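Local coordinates for protein acinetobacter secreted protease CpaA (Acinetobacter nosocomialis M2, PDB 6O38) that is a zinc metalloprotease that probably leaves the cell through the type II secretion system with the help of its chaperone CpaB, at residues T374-I388 with R450-E464. Numbering follows the deposited sequence.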
# COMPACT_ATOMS: atom_id res chain seq x y z
N THR A 374 6.40 -23.60 4.39
CA THR A 374 7.33 -23.14 3.37
C THR A 374 7.12 -23.95 2.09
O THR A 374 7.25 -25.18 2.09
CB THR A 374 8.77 -23.27 3.85
OG1 THR A 374 8.95 -22.48 5.03
CG2 THR A 374 9.74 -22.80 2.77
N ILE A 375 6.80 -23.25 1.00
CA ILE A 375 6.63 -23.87 -0.31
C ILE A 375 7.89 -23.56 -1.12
O ILE A 375 8.13 -22.42 -1.51
CB ILE A 375 5.37 -23.36 -1.02
CG1 ILE A 375 4.13 -23.68 -0.19
CG2 ILE A 375 5.26 -23.96 -2.41
CD1 ILE A 375 2.84 -23.16 -0.78
N ASP A 376 8.69 -24.59 -1.38
CA ASP A 376 9.93 -24.42 -2.13
C ASP A 376 9.62 -24.31 -3.62
O ASP A 376 8.87 -25.11 -4.17
CB ASP A 376 10.88 -25.59 -1.87
CG ASP A 376 11.48 -25.55 -0.48
OD1 ASP A 376 11.47 -24.47 0.15
OD2 ASP A 376 11.97 -26.60 -0.01
N MSE A 377 10.21 -23.30 -4.27
CA MSE A 377 9.94 -23.04 -5.68
C MSE A 377 11.19 -23.11 -6.54
O MSE A 377 12.27 -22.69 -6.12
CB MSE A 377 9.28 -21.67 -5.84
CG MSE A 377 7.92 -21.54 -5.17
SE MSE A 377 6.52 -22.56 -6.07
CE MSE A 377 6.53 -21.63 -7.78
N LEU A 378 11.04 -23.64 -7.75
CA LEU A 378 12.10 -23.65 -8.75
C LEU A 378 11.81 -22.57 -9.78
O LEU A 378 10.76 -22.59 -10.43
CB LEU A 378 12.20 -25.02 -9.42
CG LEU A 378 13.05 -25.09 -10.69
CD1 LEU A 378 14.50 -24.74 -10.39
CD2 LEU A 378 12.95 -26.46 -11.34
N LEU A 379 12.74 -21.63 -9.92
CA LEU A 379 12.58 -20.51 -10.84
C LEU A 379 13.29 -20.83 -12.15
O LEU A 379 14.50 -21.08 -12.15
CB LEU A 379 13.12 -19.22 -10.22
CG LEU A 379 12.55 -18.85 -8.85
CD1 LEU A 379 13.11 -17.52 -8.37
CD2 LEU A 379 11.03 -18.82 -8.89
N VAL A 380 12.54 -20.81 -13.25
CA VAL A 380 13.07 -21.10 -14.57
C VAL A 380 12.91 -19.86 -15.43
O VAL A 380 11.81 -19.32 -15.56
CB VAL A 380 12.36 -22.31 -15.22
CG1 VAL A 380 13.03 -22.68 -16.53
CG2 VAL A 380 12.34 -23.49 -14.26
N SER A 381 14.02 -19.40 -16.02
CA SER A 381 14.03 -18.23 -16.88
C SER A 381 14.47 -18.63 -18.28
O SER A 381 15.50 -19.30 -18.44
CB SER A 381 14.95 -17.14 -16.32
OG SER A 381 14.59 -15.87 -16.83
N SER A 382 13.70 -18.22 -19.28
CA SER A 382 14.03 -18.55 -20.66
C SER A 382 15.27 -17.78 -21.11
O SER A 382 15.45 -16.62 -20.72
CB SER A 382 12.86 -18.24 -21.58
OG SER A 382 13.20 -18.47 -22.94
N PRO A 383 16.14 -18.39 -21.91
CA PRO A 383 17.27 -17.63 -22.48
C PRO A 383 16.83 -16.43 -23.29
O PRO A 383 17.56 -15.43 -23.35
CB PRO A 383 17.99 -18.67 -23.35
CG PRO A 383 17.58 -19.99 -22.80
CD PRO A 383 16.18 -19.81 -22.29
N GLU A 384 15.66 -16.49 -23.93
CA GLU A 384 15.13 -15.32 -24.62
C GLU A 384 14.92 -14.16 -23.66
O GLU A 384 15.17 -13.00 -24.01
CB GLU A 384 13.82 -15.68 -25.34
CG GLU A 384 14.02 -16.47 -26.62
CD GLU A 384 12.70 -16.83 -27.29
OE1 GLU A 384 11.66 -16.83 -26.60
OE2 GLU A 384 12.71 -17.09 -28.51
N VAL A 385 14.46 -14.45 -22.44
CA VAL A 385 14.28 -13.39 -21.45
C VAL A 385 15.62 -12.84 -21.00
O VAL A 385 15.79 -11.62 -20.84
CB VAL A 385 13.45 -13.91 -20.26
CG1 VAL A 385 13.39 -12.87 -19.16
CG2 VAL A 385 12.06 -14.29 -20.71
N ASN A 386 16.61 -13.72 -20.79
CA ASN A 386 17.92 -13.26 -20.36
C ASN A 386 18.57 -12.36 -21.40
O ASN A 386 19.26 -11.39 -21.06
CB ASN A 386 18.83 -14.45 -20.06
CG ASN A 386 18.25 -15.37 -18.99
OD1 ASN A 386 17.28 -15.02 -18.32
ND2 ASN A 386 18.86 -16.53 -18.82
N SER A 387 18.36 -12.66 -22.69
CA SER A 387 18.92 -11.82 -23.74
C SER A 387 18.31 -10.43 -23.74
O SER A 387 18.99 -9.45 -24.06
CB SER A 387 18.73 -12.49 -25.10
OG SER A 387 19.33 -13.77 -25.13
N ILE A 388 17.03 -10.32 -23.38
CA ILE A 388 16.35 -9.03 -23.40
C ILE A 388 16.65 -8.24 -22.13
O ILE A 388 17.02 -7.06 -22.19
CB ILE A 388 14.84 -9.23 -23.59
CG1 ILE A 388 14.54 -9.77 -24.99
CG2 ILE A 388 14.09 -7.93 -23.35
CD1 ILE A 388 13.20 -10.45 -25.12
N ARG A 450 13.97 -30.09 -10.43
CA ARG A 450 12.98 -29.99 -9.37
C ARG A 450 13.19 -31.06 -8.31
O ARG A 450 13.14 -30.78 -7.11
CB ARG A 450 11.57 -30.10 -9.97
CG ARG A 450 10.45 -29.96 -8.95
CD ARG A 450 9.12 -30.40 -9.55
NE ARG A 450 8.02 -30.28 -8.60
CZ ARG A 450 6.76 -30.62 -8.86
NH1 ARG A 450 6.44 -31.12 -10.04
NH2 ARG A 450 5.82 -30.47 -7.93
N LYS A 451 13.45 -32.30 -8.74
CA LYS A 451 13.67 -33.39 -7.79
C LYS A 451 15.02 -33.26 -7.11
O LYS A 451 15.16 -33.60 -5.93
CB LYS A 451 13.55 -34.74 -8.50
CG LYS A 451 12.12 -35.19 -8.74
CD LYS A 451 12.06 -36.35 -9.72
CE LYS A 451 11.15 -36.03 -10.90
NZ LYS A 451 11.16 -37.11 -11.92
N ARG A 452 16.03 -32.78 -7.83
CA ARG A 452 17.37 -32.68 -7.27
C ARG A 452 17.41 -31.73 -6.07
O ARG A 452 18.08 -32.01 -5.07
CB ARG A 452 18.36 -32.21 -8.34
CG ARG A 452 19.82 -32.38 -7.94
CD ARG A 452 20.75 -31.76 -8.97
NE ARG A 452 20.64 -30.31 -9.00
CZ ARG A 452 21.23 -29.49 -8.14
NH1 ARG A 452 21.98 -29.98 -7.16
NH2 ARG A 452 21.07 -28.18 -8.25
N ILE A 453 16.69 -30.61 -6.15
CA ILE A 453 16.68 -29.62 -5.08
C ILE A 453 15.42 -29.71 -4.23
O ILE A 453 15.22 -28.87 -3.34
CB ILE A 453 16.86 -28.20 -5.64
CG1 ILE A 453 15.62 -27.79 -6.45
CG2 ILE A 453 18.11 -28.13 -6.51
CD1 ILE A 453 15.76 -26.46 -7.15
N LEU A 454 14.56 -30.70 -4.49
CA LEU A 454 13.33 -30.90 -3.72
C LEU A 454 12.43 -29.67 -3.77
O LEU A 454 11.94 -29.18 -2.74
CB LEU A 454 13.63 -31.31 -2.28
CG LEU A 454 14.37 -32.63 -2.10
CD1 LEU A 454 14.70 -32.87 -0.63
CD2 LEU A 454 13.55 -33.77 -2.66
N ALA A 455 12.22 -29.15 -4.98
CA ALA A 455 11.34 -28.01 -5.17
C ALA A 455 9.89 -28.46 -5.12
O ALA A 455 9.48 -29.35 -5.88
CB ALA A 455 11.65 -27.32 -6.50
N ASP A 456 9.11 -27.86 -4.22
CA ASP A 456 7.69 -28.20 -4.14
C ASP A 456 6.93 -27.75 -5.38
O ASP A 456 5.92 -28.36 -5.74
CB ASP A 456 7.08 -27.59 -2.88
CG ASP A 456 7.57 -28.25 -1.61
OD1 ASP A 456 7.58 -29.50 -1.56
OD2 ASP A 456 7.95 -27.53 -0.66
N GLY A 457 7.41 -26.70 -6.04
CA GLY A 457 6.77 -26.21 -7.25
C GLY A 457 7.79 -25.61 -8.18
O GLY A 457 8.97 -25.45 -7.84
N VAL A 458 7.33 -25.28 -9.39
CA VAL A 458 8.16 -24.71 -10.43
C VAL A 458 7.44 -23.50 -11.02
O VAL A 458 6.21 -23.52 -11.18
CB VAL A 458 8.50 -25.75 -11.52
CG1 VAL A 458 7.26 -26.51 -11.95
CG2 VAL A 458 9.17 -25.09 -12.73
N TYR A 459 8.20 -22.45 -11.33
CA TYR A 459 7.66 -21.26 -11.96
C TYR A 459 8.56 -20.85 -13.12
O TYR A 459 9.78 -20.90 -13.01
CB TYR A 459 7.53 -20.11 -10.96
CG TYR A 459 6.60 -19.01 -11.42
CD1 TYR A 459 7.07 -17.95 -12.18
CD2 TYR A 459 5.25 -19.03 -11.09
CE1 TYR A 459 6.23 -16.95 -12.61
CE2 TYR A 459 4.40 -18.03 -11.52
CZ TYR A 459 4.89 -16.99 -12.27
OH TYR A 459 4.05 -15.99 -12.70
N TYR A 460 7.94 -20.46 -14.23
CA TYR A 460 8.63 -20.24 -15.49
C TYR A 460 8.43 -18.81 -15.96
O TYR A 460 7.30 -18.31 -15.97
CB TYR A 460 8.14 -21.22 -16.56
CG TYR A 460 8.76 -21.02 -17.92
CD1 TYR A 460 10.11 -21.27 -18.13
CD2 TYR A 460 8.00 -20.59 -18.99
CE1 TYR A 460 10.68 -21.09 -19.38
CE2 TYR A 460 8.56 -20.41 -20.24
CZ TYR A 460 9.90 -20.66 -20.43
OH TYR A 460 10.46 -20.49 -21.67
N GLN A 461 9.53 -18.15 -16.33
CA GLN A 461 9.51 -16.80 -16.88
C GLN A 461 10.02 -16.87 -18.31
O GLN A 461 11.22 -17.09 -18.54
CB GLN A 461 10.37 -15.86 -16.03
CG GLN A 461 10.60 -14.49 -16.64
CD GLN A 461 11.33 -13.55 -15.70
OE1 GLN A 461 10.71 -12.79 -14.95
NE2 GLN A 461 12.66 -13.61 -15.71
N GLY A 462 9.12 -16.69 -19.28
CA GLY A 462 9.44 -16.88 -20.68
C GLY A 462 9.08 -15.66 -21.51
O GLY A 462 8.56 -14.66 -21.00
N ASN A 463 9.38 -15.76 -22.80
CA ASN A 463 9.10 -14.70 -23.76
C ASN A 463 8.17 -15.17 -24.88
O ASN A 463 7.96 -14.44 -25.85
CB ASN A 463 10.40 -14.16 -24.35
CG ASN A 463 10.22 -12.82 -25.05
OD1 ASN A 463 9.49 -11.95 -24.57
ND2 ASN A 463 10.89 -12.65 -26.18
N GLU A 464 7.61 -16.37 -24.76
CA GLU A 464 6.67 -16.86 -25.76
C GLU A 464 5.35 -16.10 -25.67
O GLU A 464 4.96 -15.65 -24.60
CB GLU A 464 6.42 -18.36 -25.57
CG GLU A 464 7.67 -19.23 -25.57
CD GLU A 464 8.42 -19.20 -24.24
OE1 GLU A 464 7.82 -18.76 -23.24
OE2 GLU A 464 9.59 -19.62 -24.20
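Leu378 is at the centre of one apolar face, against Ile453 and Ala455. Its CG lies anti to the backbone N (chi1 167°), which sends the branch across to the end of helix 444-452: CD1 meets Ile453 CD1 at 3.9 Å, CD2 rests on the backbone and CB of Arg450, and CB packs on Ala455 CB. On the same face Val380 spreads its two methyls, CG2 against Val458 CG2 and CG1 at the edge of the Tyr460 ring, 3.6 Å from CD1. On the opposite face the selenomethionine Met377 is bent at chi2 and chi3; SE lies over Gly457 CA and CE comes to 3.7 Å from Tyr459 CB.

Between these faces the two strands run parallel, with alternating backbone bonds from Gly457 N to Asp376 O through Ser382 N to Gln461 O; the straightest, Tyr459 N to Leu378 O, measures 2.7 Å.

The first end is polar. Asp456 OD2 takes Asp376 N on its anti side at 3.1 Å, nearly straight at 172°. The two carboxylates lie close, but Asp376 OD1 forms a salt bridge with Arg419 and Asp456 OD1 accepts from Asn572 N, which probably eases the repulsion. Extended Arg450 gives NE to Ala455 O and NH2 to Asp456 O and Ala479 O, holding the loop after the Schellman motif.

At the other end Val385 CG2 lies 3.4 Å from Gly462 C, and Ile388 CD1 meets Asn463 ND2. Gln461 NE2 donates to Ser381 OG (3.2 Å) and Ala394 O; Ser381 OG in turn donates to Asn386 OD1. Tyr460 OH donates to Glu464 OE2, salt-bridged to Lys427.

Along 374-381 the strand lies between 457-462 and 416-425, parallel to both; 483-487 follows beyond 457-462. Helix 496-504, carrying zinc ligands His498 and His502, packs against Ile375, Leu379 and Tyr459.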